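Local coordinates for protein methyltransferase (Pyrococcus horikoshii, PDB 1IXK) that probably transfers a methyl group from S-adenosyl-L-methionine to carbon 5 of cytidine in tRNA, at residues Pro44-Val49 / Glu78-Leu82; Arg48-Leu52 / Ser134-Gln138; Pro251-Phe256 / Ala278-Phe283; Glu268-Lys273 / Glu290-Arg295. One frame throughout, in Å; residues are numbered along the deposited sequence.

Contact 1. Residues Pro44-Val49 / Glu78-Leu82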
loop_
_atom_site.group_PDB
_atom_site.type_symbol
_atom_site.label_atom_id
_atom_site.label_comp_id
_atom_site.label_asym_id
_atom_site.label_seq_id
_atom_site.Cartn_x
_atom_site.Cartn_y
_atom_site.Cartn_z
ATOM N N PRO A 44 -12.358 1.155 9.871
ATOM C CA PRO A 44 -12.627 0.031 10.769
ATOM C C PRO A 44 -11.275 -0.560 11.148
ATOM O O PRO A 44 -10.272 -0.268 10.499
ATOM C CB PRO A 44 -13.428 -0.930 9.892
ATOM C CG PRO A 44 -14.051 -0.031 8.854
ATOM C CD PRO A 44 -12.928 0.907 8.536
ATOM N N ARG A 45 -11.234 -1.370 12.197
ATOM C CA ARG A 45 -9.985 -2.004 12.597
ATOM C C ARG A 45 -9.936 -3.342 11.861
ATOM O O ARG A 45 -10.863 -4.146 11.965
ATOM C CB ARG A 45 -9.952 -2.218 14.116
ATOM C CG ARG A 45 -8.672 -2.857 14.625
ATOM C CD ARG A 45 -8.548 -2.804 16.146
ATOM N NE ARG A 45 -8.301 -1.452 16.643
ATOM C CZ ARG A 45 -9.248 -0.546 16.876
ATOM N NH1 ARG A 45 -10.527 -0.840 16.667
ATOM N NH2 ARG A 45 -8.913 0.663 17.311
ATOM N N CYS A 46 -8.871 -3.574 11.100
ATOM C CA CYS A 46 -8.747 -4.816 10.342
ATOM C C CYS A 46 -7.519 -5.615 10.761
ATOM O O CYS A 46 -6.571 -5.073 11.336
ATOM C CB CYS A 46 -8.666 -4.517 8.841
ATOM S SG CYS A 46 -9.901 -3.341 8.196
ATOM N N PHE A 47 -7.534 -6.913 10.475
ATOM C CA PHE A 47 -6.397 -7.750 10.829
ATOM C C PHE A 47 -6.099 -8.766 9.743
ATOM O O PHE A 47 -6.955 -9.092 8.926
ATOM C CB PHE A 47 -6.653 -8.464 12.168
ATOM C CG PHE A 47 -7.793 -9.446 12.130
ATOM C CD1 PHE A 47 -7.606 -10.736 11.641
ATOM C CD2 PHE A 47 -9.063 -9.069 12.553
ATOM C CE1 PHE A 47 -8.666 -11.634 11.573
ATOM C CE2 PHE A 47 -10.136 -9.964 12.487
ATOM C CZ PHE A 47 -9.937 -11.248 11.996
ATOM N N ARG A 48 -4.871 -9.267 9.761
ATOM C CA ARG A 48 -4.407 -10.251 8.800
ATOM C C ARG A 48 -4.011 -11.505 9.562
ATOM O O ARG A 48 -3.303 -11.432 10.559
ATOM C CB ARG A 48 -3.191 -9.696 8.060
ATOM C CG ARG A 48 -2.500 -10.667 7.122
ATOM C CD ARG A 48 -1.151 -10.100 6.709
ATOM N NE ARG A 48 -0.068 -10.509 7.597
ATOM C CZ ARG A 48 0.928 -9.718 7.987
ATOM N NH1 ARG A 48 1.872 -10.193 8.785
ATOM N NH2 ARG A 48 0.969 -8.444 7.609
ATOM N N VAL A 49 -4.480 -12.656 9.101
ATOM C CA VAL A 49 -4.131 -13.914 9.755
ATOM C C VAL A 49 -2.691 -14.264 9.383
ATOM O O VAL A 49 -2.332 -14.236 8.204
ATOM C CB VAL A 49 -5.032 -15.067 9.277
ATOM C CG1 VAL A 49 -4.576 -16.372 9.913
ATOM C CG2 VAL A 49 -6.492 -14.771 9.616
ATOM N N GLU A 78 -6.359 -13.515 3.580
ATOM C CA GLU A 78 -6.007 -13.559 4.999
ATOM C C GLU A 78 -6.494 -12.335 5.783
ATOM O O GLU A 78 -6.338 -12.279 7.004
ATOM C CB GLU A 78 -4.483 -13.653 5.170
ATOM C CG GLU A 78 -3.800 -14.896 4.586
ATOM C CD GLU A 78 -3.599 -14.838 3.080
ATOM O OE1 GLU A 78 -3.674 -13.736 2.493
ATOM O OE2 GLU A 78 -3.346 -15.904 2.482
ATOM N N GLY A 79 -7.082 -11.362 5.092
ATOM C CA GLY A 79 -7.525 -10.148 5.759
ATOM C C GLY A 79 -9.005 -10.037 6.084
ATOM O O GLY A 79 -9.857 -10.447 5.302
ATOM N N PHE A 80 -9.302 -9.459 7.243
ATOM C CA PHE A 80 -10.676 -9.278 7.697
ATOM C C PHE A 80 -10.789 -7.950 8.434
ATOM O O PHE A 80 -9.820 -7.489 9.037
ATOM C CB PHE A 80 -11.057 -10.410 8.660
ATOM C CG PHE A 80 -10.961 -11.778 8.058
ATOM C CD1 PHE A 80 -12.067 -12.364 7.453
ATOM C CD2 PHE A 80 -9.758 -12.480 8.085
ATOM C CE1 PHE A 80 -11.977 -13.634 6.884
ATOM C CE2 PHE A 80 -9.657 -13.746 7.518
ATOM C CZ PHE A 80 -10.765 -14.325 6.918
ATOM N N CYS A 81 -11.967 -7.335 8.380
ATOM C CA CYS A 81 -12.193 -6.086 9.089
ATOM C C CYS A 81 -13.317 -6.317 10.101
ATOM O O CYS A 81 -14.369 -6.878 9.781
ATOM C CB CYS A 81 -12.537 -4.948 8.121
ATOM S SG CYS A 81 -11.148 -4.453 7.030
ATOM N N LEU A 82 -13.069 -5.899 11.332
ATOM C CA LEU A 82 -14.018 -6.084 12.425
ATOM C C LEU A 82 -15.354 -5.358 12.314
ATOM O O LEU A 82 -15.414 -4.186 11.936
ATOM C CB LEU A 82 -13.340 -5.700 13.737
ATOM C CG LEU A 82 -12.216 -6.642 14.150
ATOM C CD1 LEU A 82 -11.268 -5.942 15.113
ATOM C CD2 LEU A 82 -12.833 -7.893 14.783
HETATM O O HOH W 1 -13.935 -2.147 13.078
#
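Phe-47 and Phe-80 face each other as an antiparallel hydrogen-bonded pair, Phe-47 N reaching Phe-80 O at 2.8 Å and Phe-80 N returning to Phe-47 O at 2.9 Å. They lie on the two central strands of the N-terminal domain's four-stranded antiparallel sheet. Their rings pack on its tight face, near parallel but slid so far that they barely overlap. Instead, CB of Phe-80 sits over the face of the Phe-47 ring in a CH-pi contact, 3.6 Å from CZ, while CD2 of Leu-82 meets that ring at its edge. CG of Phe-47 stands between its own backbone N and carbonyl carbon (chi1 65°), a torsion that swings the ring toward Phe-80. Val-49 CG2 extends this row to Phe-80 CE2, and helix 56-65 covers it. Trimming Phe-47 to an alanine is likely to open a gap under that helix and strip CB of Phe-80 of the ring it packs on. Packing loosens at the Pro-44 end, where water 1 joins Arg-45 N to Leu-82 O and the Arg-45 guanidinium turns outward to a salt bridge with Glu-85. On the other face, a disulfide (SG to SG 2.0 Å, chi3 93°) draws the non-hydrogen-bonded pair Cys-46 and Cys-81 to 3.9 Å between CA atoms. A backbone ladder thus holds the strands, cross-linked covalently on the cysteine face and packed by apolar side chains on the other.

Contact 2. Residues Arg48-Leu52 / Ser134-Gln138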
loop_
_atom_site.group_PDB
_atom_site.type_symbol
_atom_site.label_atom_id
_atom_site.label_comp_id
_atom_site.label_asym_id
_atom_site.label_seq_id
_atom_site.Cartn_x
_atom_site.Cartn_y
_atom_site.Cartn_z
ATOM N N ARG A 48 -4.871 -9.267 9.761
ATOM C CA ARG A 48 -4.407 -10.251 8.800
ATOM C C ARG A 48 -4.011 -11.505 9.562
ATOM O O ARG A 48 -3.303 -11.432 10.559
ATOM C CB ARG A 48 -3.191 -9.696 8.060
ATOM C CG ARG A 48 -2.500 -10.667 7.122
ATOM C CD ARG A 48 -1.151 -10.100 6.709
ATOM N NE ARG A 48 -0.068 -10.509 7.597
ATOM C CZ ARG A 48 0.928 -9.718 7.987
ATOM N NH1 ARG A 48 1.872 -10.193 8.785
ATOM N NH2 ARG A 48 0.969 -8.444 7.609
ATOM N N VAL A 49 -4.480 -12.656 9.101
ATOM C CA VAL A 49 -4.131 -13.914 9.755
ATOM C C VAL A 49 -2.691 -14.264 9.383
ATOM O O VAL A 49 -2.332 -14.236 8.204
ATOM C CB VAL A 49 -5.032 -15.067 9.277
ATOM C CG1 VAL A 49 -4.576 -16.372 9.913
ATOM C CG2 VAL A 49 -6.492 -14.771 9.616
ATOM N N ASN A 50 -1.873 -14.586 10.380
ATOM C CA ASN A 50 -0.491 -14.962 10.114
ATOM C C ASN A 50 -0.466 -16.459 9.833
ATOM O O ASN A 50 -0.414 -17.284 10.750
ATOM C CB ASN A 50 0.407 -14.626 11.305
ATOM C CG ASN A 50 1.833 -15.100 11.107
ATOM O OD1 ASN A 50 2.250 -15.393 9.986
ATOM N ND2 ASN A 50 2.590 -15.171 12.192
ATOM N N THR A 51 -0.510 -16.802 8.550
ATOM C CA THR A 51 -0.523 -18.195 8.137
ATOM C C THR A 51 0.785 -18.929 8.406
ATOM O O THR A 51 0.892 -20.128 8.155
ATOM C CB THR A 51 -0.908 -18.317 6.658
ATOM O OG1 THR A 51 0.014 -17.574 5.851
ATOM C CG2 THR A 51 -2.315 -17.774 6.452
ATOM N N LEU A 52 1.780 -18.211 8.917
ATOM C CA LEU A 52 3.046 -18.846 9.254
ATOM C C LEU A 52 2.820 -19.611 10.553
ATOM O O LEU A 52 3.557 -20.544 10.869
ATOM C CB LEU A 52 4.149 -17.810 9.474
ATOM C CG LEU A 52 4.829 -17.181 8.255
ATOM C CD1 LEU A 52 5.884 -16.204 8.725
ATOM C CD2 LEU A 52 5.459 -18.267 7.389
ATOM N N SER A 134 6.164 -8.365 6.671
ATOM C CA SER A 134 5.802 -9.651 7.261
ATOM C C SER A 134 4.738 -10.362 6.415
ATOM O O SER A 134 4.646 -11.592 6.420
ATOM C CB SER A 134 5.317 -9.463 8.712
ATOM O OG SER A 134 4.274 -8.510 8.809
ATOM N N TYR A 135 3.946 -9.599 5.670
ATOM C CA TYR A 135 2.938 -10.219 4.815
ATOM C C TYR A 135 3.697 -10.943 3.700
ATOM O O TYR A 135 3.380 -12.088 3.358
ATOM C CB TYR A 135 1.988 -9.163 4.227
ATOM C CG TYR A 135 0.622 -9.701 3.822
ATOM C CD1 TYR A 135 -0.475 -8.846 3.711
ATOM C CD2 TYR A 135 0.419 -11.067 3.581
ATOM C CE1 TYR A 135 -1.744 -9.331 3.380
ATOM C CE2 TYR A 135 -0.850 -11.564 3.246
ATOM C CZ TYR A 135 -1.927 -10.685 3.151
ATOM O OH TYR A 135 -3.188 -11.153 2.835
ATOM N N LEU A 136 4.709 -10.279 3.140
ATOM C CA LEU A 136 5.519 -10.888 2.085
ATOM C C LEU A 136 6.115 -12.190 2.611
ATOM O O LEU A 136 6.143 -13.202 1.907
ATOM C CB LEU A 136 6.666 -9.961 1.655
ATOM C CG LEU A 136 6.322 -8.608 1.031
ATOM C CD1 LEU A 136 7.602 -7.793 0.862
ATOM C CD2 LEU A 136 5.617 -8.801 -0.314
ATOM N N ALA A 137 6.587 -12.157 3.853
ATOM C CA ALA A 137 7.187 -13.330 4.471
ATOM C C ALA A 137 6.249 -14.532 4.561
ATOM O O ALA A 137 6.659 -15.654 4.263
ATOM C CB ALA A 137 7.717 -12.980 5.868
ATOM N N GLN A 138 5.001 -14.322 4.970
ATOM C CA GLN A 138 4.094 -15.459 5.079
ATOM C C GLN A 138 3.668 -15.955 3.700
ATOM O O GLN A 138 3.446 -17.148 3.502
ATOM C CB GLN A 138 2.881 -15.128 5.972
ATOM C CG GLN A 138 1.888 -14.107 5.445
ATOM C CD GLN A 138 0.772 -13.829 6.447
ATOM O OE1 GLN A 138 1.000 -13.234 7.503
ATOM N NE2 GLN A 138 -0.440 -14.269 6.122
HETATM O O HOH W 2 3.721 -12.714 8.995
HETATM O O HOH W 3 2.366 -18.768 5.224
HETATM O O HOH W 4 -0.553 -15.945 3.765
#
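Arg-48 lays its CD over the centre of the Tyr-135 ring, 3.3 Å from the centroid, as a close CH-pi contact. Its chain, with CG anti to the backbone N (chi1 174°), bends at chi3 and carries the guanidinium past the ring to the first turn of helix 131-139. There NH1 donates to OG of Ser-134 at 2.9 Å, while CB of Tyr-135 lies over one guanidinium face. NE gives a more bent bond, 136° at the hydrogen, to OE1 of Gln-138, which it approaches from above the carbonyl plane; guanidinium and amide stand almost perpendicular. The other end of that amide points NE2 at Val-49 O, 2.8 Å away and in the carbonyl plane, so Gln-138 is gripped at both ends and its flip is fixed. CB of Gln-138 packs against CG of Leu-52 at 3.6 Å. In the next shell, water 4 bridges NE2 of Gln-138 and OG1 of Thr-51, and an Asx turn from Asn-50 OD1 to Leu-52 N, 3.1 Å, shapes the loop. NH2 of Arg-48 turns to Gln-103 OE1 and to the carbonyl of Gly-131, a predicted S-adenosyl-L-methionine-binding residue, while the Tyr-135 hydroxyl is hydrogen-bonded to OE1 of Glu-78. The contact thus joins the end of strand 46-49 to helix 131-139 of the Rossmann-like methyltransferase domain, with helix 105-114 packed against Tyr-135 and helix 153-166 against Ser-134.

Contact 3. Residues Pro251-Phe256 / Ala278-Phe283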
loop_
_atom_site.group_PDB
_atom_site.type_symbol
_atom_site.label_atom_id
_atom_site.label_comp_id
_atom_site.label_asym_id
_atom_site.label_seq_id
_atom_site.Cartn_x
_atom_site.Cartn_y
_atom_site.Cartn_z
ATOM N N PRO A 251 -2.615 12.732 -8.977
ATOM C CA PRO A 251 -2.125 12.057 -10.182
ATOM C C PRO A 251 -0.607 12.203 -10.317
ATOM O O PRO A 251 0.056 11.320 -10.851
ATOM C CB PRO A 251 -2.872 12.768 -11.307
ATOM C CG PRO A 251 -4.171 13.151 -10.662
ATOM C CD PRO A 251 -3.719 13.653 -9.301
ATOM N N GLU A 252 -0.059 13.318 -9.829
ATOM C CA GLU A 252 1.381 13.552 -9.924
ATOM C C GLU A 252 2.218 12.494 -9.208
ATOM O O GLU A 252 3.349 12.219 -9.611
ATOM C CB GLU A 252 1.753 14.946 -9.382
ATOM C CG GLU A 252 1.315 16.118 -10.269
ATOM C CD GLU A 252 -0.100 16.586 -9.995
ATOM O OE1 GLU A 252 -0.852 15.868 -9.291
ATOM O OE2 GLU A 252 -0.463 17.680 -10.494
ATOM N N GLU A 253 1.672 11.913 -8.144
ATOM C CA GLU A 253 2.388 10.892 -7.386
ATOM C C GLU A 253 1.980 9.492 -7.825
ATOM O O GLU A 253 2.578 8.501 -7.394
ATOM C CB GLU A 253 2.089 11.027 -5.885
ATOM C CG GLU A 253 2.439 12.365 -5.268
ATOM C CD GLU A 253 1.956 12.466 -3.831
ATOM O OE1 GLU A 253 2.520 11.778 -2.955
ATOM O OE2 GLU A 253 0.996 13.223 -3.584
ATOM N N ASN A 254 0.961 9.413 -8.677
ATOM C CA ASN A 254 0.448 8.126 -9.137
ATOM C C ASN A 254 0.572 7.894 -10.646
ATOM O O ASN A 254 1.615 7.441 -11.137
ATOM C CB ASN A 254 -1.023 7.977 -8.722
ATOM C CG ASN A 254 -1.214 7.999 -7.210
ATOM O OD1 ASN A 254 -0.326 7.602 -6.457
ATOM N ND2 ASN A 254 -2.386 8.439 -6.765
ATOM N N GLU A 255 -0.501 8.192 -11.371
ATOM C CA GLU A 255 -0.534 8.017 -12.824
ATOM C C GLU A 255 0.630 8.672 -13.565
ATOM O O GLU A 255 1.175 8.097 -14.509
ATOM C CB GLU A 255 -1.854 8.551 -13.388
ATOM C CG GLU A 255 -3.074 7.691 -13.050
ATOM C CD GLU A 255 -3.725 8.029 -11.716
ATOM O OE1 GLU A 255 -3.191 8.876 -10.971
ATOM O OE2 GLU A 255 -4.782 7.435 -11.417
ATOM N N PHE A 256 1.000 9.881 -13.154
ATOM C CA PHE A 256 2.105 10.602 -13.797
ATOM C C PHE A 256 3.431 9.856 -13.646
ATOM O O PHE A 256 4.251 9.824 -14.568
ATOM C CB PHE A 256 2.262 11.997 -13.189
ATOM C CG PHE A 256 1.244 12.998 -13.664
ATOM C CD1 PHE A 256 0.084 12.593 -14.314
ATOM C CD2 PHE A 256 1.436 14.357 -13.426
ATOM C CE1 PHE A 256 -0.875 13.525 -14.721
ATOM C CE2 PHE A 256 0.485 15.295 -13.826
ATOM C CZ PHE A 256 -0.674 14.875 -14.474
ATOM N N ALA A 278 -7.432 3.241 -12.858
ATOM C CA ALA A 278 -6.654 4.443 -12.594
ATOM C C ALA A 278 -7.118 5.487 -13.603
ATOM O O ALA A 278 -7.786 5.153 -14.583
ATOM C CB ALA A 278 -5.158 4.166 -12.762
ATOM N N LEU A 279 -6.765 6.746 -13.368
ATOM C CA LEU A 279 -7.172 7.836 -14.248
ATOM C C LEU A 279 -6.314 7.930 -15.509
ATOM O O LEU A 279 -5.089 7.956 -15.420
ATOM C CB LEU A 279 -7.103 9.155 -13.474
ATOM C CG LEU A 279 -7.913 9.217 -12.175
ATOM C CD1 LEU A 279 -7.546 10.478 -11.396
ATOM C CD2 LEU A 279 -9.397 9.189 -12.489
ATOM N N THR A 280 -6.951 7.980 -16.681
ATOM C CA THR A 280 -6.195 8.081 -17.934
ATOM C C THR A 280 -6.331 9.445 -18.604
ATOM O O THR A 280 -5.751 9.678 -19.667
ATOM C CB THR A 280 -6.607 6.999 -18.959
ATOM O OG1 THR A 280 -7.991 7.146 -19.281
ATOM C CG2 THR A 280 -6.356 5.610 -18.401
ATOM N N ASN A 281 -7.112 10.336 -18.001
ATOM C CA ASN A 281 -7.278 11.684 -18.541
ATOM C C ASN A 281 -7.349 12.696 -17.396
ATOM O O ASN A 281 -8.215 13.563 -17.378
ATOM C CB ASN A 281 -8.555 11.787 -19.384
ATOM C CG ASN A 281 -8.572 13.031 -20.262
ATOM O OD1 ASN A 281 -9.630 13.593 -20.549
ATOM N ND2 ASN A 281 -7.394 13.456 -20.706
ATOM N N PRO A 282 -6.434 12.596 -16.420
ATOM C CA PRO A 282 -6.464 13.543 -15.300
ATOM C C PRO A 282 -6.162 14.965 -15.758
ATOM O O PRO A 282 -5.141 15.211 -16.387
ATOM C CB PRO A 282 -5.393 12.998 -14.363
ATOM C CG PRO A 282 -4.381 12.435 -15.329
ATOM C CD PRO A 282 -5.264 11.703 -16.323
ATOM N N PHE A 283 -7.059 15.891 -15.438
ATOM C CA PHE A 283 -6.902 17.293 -15.817
ATOM C C PHE A 283 -6.887 17.469 -17.337
ATOM O O PHE A 283 -6.385 18.475 -17.848
ATOM C CB PHE A 283 -5.605 17.867 -15.235
ATOM C CG PHE A 283 -5.472 17.710 -13.742
ATOM C CD1 PHE A 283 -6.456 18.192 -12.879
ATOM C CD2 PHE A 283 -4.341 17.109 -13.196
ATOM C CE1 PHE A 283 -6.306 18.082 -11.495
ATOM C CE2 PHE A 283 -4.182 16.998 -11.816
ATOM C CZ PHE A 283 -5.166 17.483 -10.964
#
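Pro-251 presents CG as a bump to the hollow formed by Leu-279, Pro-282 and Phe-283. The two proline rings lie alongside, pointing opposite ways, CG of Pro-251 lying 3.9 Å from CB of Pro-282, and CE2 of Phe-283 meets the same CG at 4.0 Å, the Phe-283 side chain running across that of Pro-251. Pro-282 is itself a wedge: CB rests on Pro-251, and CG pushes up to the edge of the Phe-256 ring, 3.7 Å from CE1. One face of that ring lies over the backbone between Pro-251 and Glu-252, so the phenyl is held against its own chain while its edge receives the proline. Farther along, Glu-255 reaches into the bend at Ala-278 and Leu-279. Its chain folds back at chi2 (87°), bringing CG to 3.1 Å from Leu-279 O and turning OE2 to Leu-279 N, a straight bond of 2.9 Å that arrives on the anti side, 30° out of the carboxylate plane. CB of Ala-278 and CB of Leu-279 both pack close to this oxygen. The same OE2 takes a salt bridge from Arg-296. A leucine in place of Glu-255 is likely to leave Leu-279 N and the Arg-296 charge without their shared acceptor. Helix 18-28 lies against Pro-282 and Phe-283. Leu-279 O, buried against CG of Glu-255, has no hydrogen-bonding partner in the model. Apolar wedging thus holds the proline end of the loop, and at the other a buried carboxylate, whose charge Arg-296 probably balances, pins the backbone to the first turn of helix 255-264.

Contact 4. Residues Glu268-Lys273 / Glu290-Arg295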
loop_
_atom_site.group_PDB
_atom_site.type_symbol
_atom_site.label_atom_id
_atom_site.label_comp_id
_atom_site.label_asym_id
_atom_site.label_seq_id
_atom_site.Cartn_x
_atom_site.Cartn_y
_atom_site.Cartn_z
ATOM N N GLU A 268 6.066 -2.953 -18.634
ATOM C CA GLU A 268 4.680 -3.028 -19.065
ATOM C C GLU A 268 3.844 -3.232 -17.802
ATOM O O GLU A 268 4.337 -3.756 -16.805
ATOM C CB GLU A 268 4.471 -4.214 -20.011
ATOM C CG GLU A 268 4.628 -5.571 -19.339
ATOM C CD GLU A 268 4.647 -6.723 -20.331
ATOM O OE1 GLU A 268 4.437 -6.481 -21.537
ATOM O OE2 GLU A 268 4.873 -7.872 -19.905
ATOM N N LEU A 269 2.587 -2.814 -17.836
ATOM C CA LEU A 269 1.728 -2.990 -16.674
ATOM C C LEU A 269 0.943 -4.290 -16.784
ATOM O O LEU A 269 0.580 -4.710 -17.884
ATOM C CB LEU A 269 0.754 -1.817 -16.545
ATOM C CG LEU A 269 1.348 -0.422 -16.318
ATOM C CD1 LEU A 269 0.218 0.569 -16.116
ATOM C CD2 LEU A 269 2.274 -0.425 -15.110
ATOM N N LEU A 270 0.702 -4.933 -15.645
ATOM C CA LEU A 270 -0.066 -6.171 -15.615
ATOM C C LEU A 270 -1.410 -5.868 -14.955
ATOM O O LEU A 270 -1.506 -4.988 -14.096
ATOM C CB LEU A 270 0.679 -7.256 -14.829
ATOM C CG LEU A 270 2.069 -7.632 -15.360
ATOM C CD1 LEU A 270 2.684 -8.698 -14.467
ATOM C CD2 LEU A 270 1.964 -8.137 -16.796
ATOM N N PRO A 271 -2.468 -6.592 -15.353
ATOM C CA PRO A 271 -3.815 -6.400 -14.808
ATOM C C PRO A 271 -3.944 -6.671 -13.313
ATOM O O PRO A 271 -3.356 -7.617 -12.795
ATOM C CB PRO A 271 -4.664 -7.380 -15.622
ATOM C CG PRO A 271 -3.918 -7.509 -16.905
ATOM C CD PRO A 271 -2.486 -7.576 -16.451
ATOM N N LEU A 272 -4.709 -5.819 -12.636
ATOM C CA LEU A 272 -4.991 -5.960 -11.210
ATOM C C LEU A 272 -6.510 -6.004 -11.110
ATOM O O LEU A 272 -7.204 -5.274 -11.814
ATOM C CB LEU A 272 -4.431 -4.780 -10.417
ATOM C CG LEU A 272 -2.910 -4.809 -10.248
ATOM C CD1 LEU A 272 -2.441 -3.516 -9.593
ATOM C CD2 LEU A 272 -2.506 -6.011 -9.409
ATOM N N LYS A 273 -7.020 -6.848 -10.222
ATOM C CA LYS A 273 -8.459 -7.039 -10.091
ATOM C C LYS A 273 -9.313 -6.053 -9.298
ATOM O O LYS A 273 -10.363 -5.624 -9.776
ATOM C CB LYS A 273 -8.728 -8.449 -9.555
ATOM C CG LYS A 273 -10.193 -8.867 -9.607
ATOM C CD LYS A 273 -10.394 -10.264 -9.031
ATOM C CE LYS A 273 -11.785 -10.797 -9.354
ATOM N NZ LYS A 273 -12.858 -9.830 -8.983
ATOM N N GLU A 290 -2.984 1.882 -21.255
ATOM C CA GLU A 290 -2.370 0.833 -20.443
ATOM C C GLU A 290 -2.456 1.145 -18.941
ATOM O O GLU A 290 -2.476 0.236 -18.106
ATOM C CB GLU A 290 -0.909 0.639 -20.883
ATOM C CG GLU A 290 -0.035 -0.177 -19.942
ATOM C CD GLU A 290 1.267 -0.642 -20.599
ATOM O OE1 GLU A 290 1.873 0.143 -21.367
ATOM O OE2 GLU A 290 1.688 -1.792 -20.343
ATOM N N ILE A 291 -2.528 2.427 -18.609
ATOM C CA ILE A 291 -2.625 2.862 -17.216
ATOM C C ILE A 291 -3.893 2.326 -16.544
ATOM O O ILE A 291 -3.962 2.244 -15.320
ATOM C CB ILE A 291 -2.605 4.408 -17.118
ATOM C CG1 ILE A 291 -1.260 4.939 -17.615
ATOM C CG2 ILE A 291 -2.826 4.861 -15.676
ATOM C CD1 ILE A 291 -0.089 4.502 -16.775
ATOM N N LYS A 292 -4.900 1.956 -17.334
ATOM C CA LYS A 292 -6.122 1.419 -16.739
ATOM C C LYS A 292 -5.883 0.079 -16.041
ATOM O O LYS A 292 -6.771 -0.437 -15.358
ATOM C CB LYS A 292 -7.238 1.289 -17.782
ATOM C CG LYS A 292 -7.765 2.640 -18.226
ATOM C CD LYS A 292 -9.168 2.570 -18.788
ATOM C CE LYS A 292 -9.667 3.963 -19.152
ATOM N NZ LYS A 292 -11.074 3.934 -19.636
ATOM N N ASN A 293 -4.687 -0.480 -16.213
ATOM C CA ASN A 293 -4.322 -1.731 -15.544
ATOM C C ASN A 293 -4.059 -1.399 -14.074
ATOM O O ASN A 293 -4.171 -2.258 -13.193
ATOM C CB ASN A 293 -3.061 -2.341 -16.168
ATOM C CG ASN A 293 -3.360 -3.160 -17.415
ATOM O OD1 ASN A 293 -3.993 -4.209 -17.338
ATOM N ND2 ASN A 293 -2.906 -2.681 -18.566
ATOM N N ALA A 294 -3.701 -0.140 -13.822
ATOM C CA ALA A 294 -3.449 0.345 -12.464
ATOM C C ALA A 294 -4.805 0.560 -11.796
ATOM O O ALA A 294 -5.808 0.756 -12.483
ATOM C CB ALA A 294 -2.667 1.654 -12.511
ATOM N N ARG A 295 -4.837 0.540 -10.466
ATOM C CA ARG A 295 -6.091 0.684 -9.731
ATOM C C ARG A 295 -6.051 1.747 -8.645
ATOM O O ARG A 295 -4.988 2.141 -8.182
ATOM C CB ARG A 295 -6.464 -0.645 -9.060
ATOM C CG ARG A 295 -6.213 -1.881 -9.909
ATOM C CD ARG A 295 -6.942 -1.807 -11.230
ATOM N NE ARG A 295 -8.391 -1.865 -11.079
ATOM C CZ ARG A 295 -9.246 -1.730 -12.088
ATOM N NH1 ARG A 295 -8.791 -1.527 -13.314
ATOM N NH2 ARG A 295 -10.552 -1.798 -11.875
HETATM O O HOH W 5 -1.227 -2.680 -12.848
HETATM O O HOH W 6 -6.797 -3.821 -14.182
#
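The Arg-295 guanidinium has Leu-272 O over one face, and its aliphatic stem runs antiparallel beside Leu-272, CG lying 3.4 Å from Leu-272 CB. Bends at chi2 and chi3 curl the chain back over this neighbour, and NH2 is taken by the carbonyl of Gly-275. The Asn-293 amide lies alongside Pro-271, OD1 3.3 Å from CG of the proline ring, while its ND2 donates to Glu-290 O at 3.0 Å on a lone pair in the carbonyl plane. Asn-293 N ends on the same oxygen, so one carbonyl anchors both the backbone and the side chain of the asparagine. The Glu-290 carboxylate is met from above its plane by Leu-269 N, 2.9 Å from OE2 and nearly straight. Between these polar ends, the Leu-269 side chain fills the gap, CB against CB of Asn-293 and CD1 4.0 Å from CD1 of Ile-291. Water 6 bridges Leu-272 O and Asn-293 O. The contact lies near the surface: a 3-10 turn docked by the Leu-269 side chain, one carboxylate bond and bridging waters beside strand 267-270 of the open Rossmann-like sheet, where strand 307-314 pairs with both strand 267-270 and strand 295-297.

From the N terminus, contact 1 closes first, bringing strand 79-82 back beside strand 46-49 around helix 56-65 and strand 69-73. Contact 2 starts from the same stretch but runs on to helix 131-139, joining the small antiparallel sheet to the Rossmann-like domain; the shorter loop of contact 1 falls almost wholly within this longer one, and Glu-78 and Tyr-135 link the two directly. Contacts 3 and 4 come after both; their own segments alternate, so these two loops cross: the 251-256 turn leading into helix 255-264 takes residues 278-283, and strand 267-270 takes 290-295. They meet at Ala-278 and Ala-294. Contacts 1 and 3 lie on opposite sides of the chain's centre.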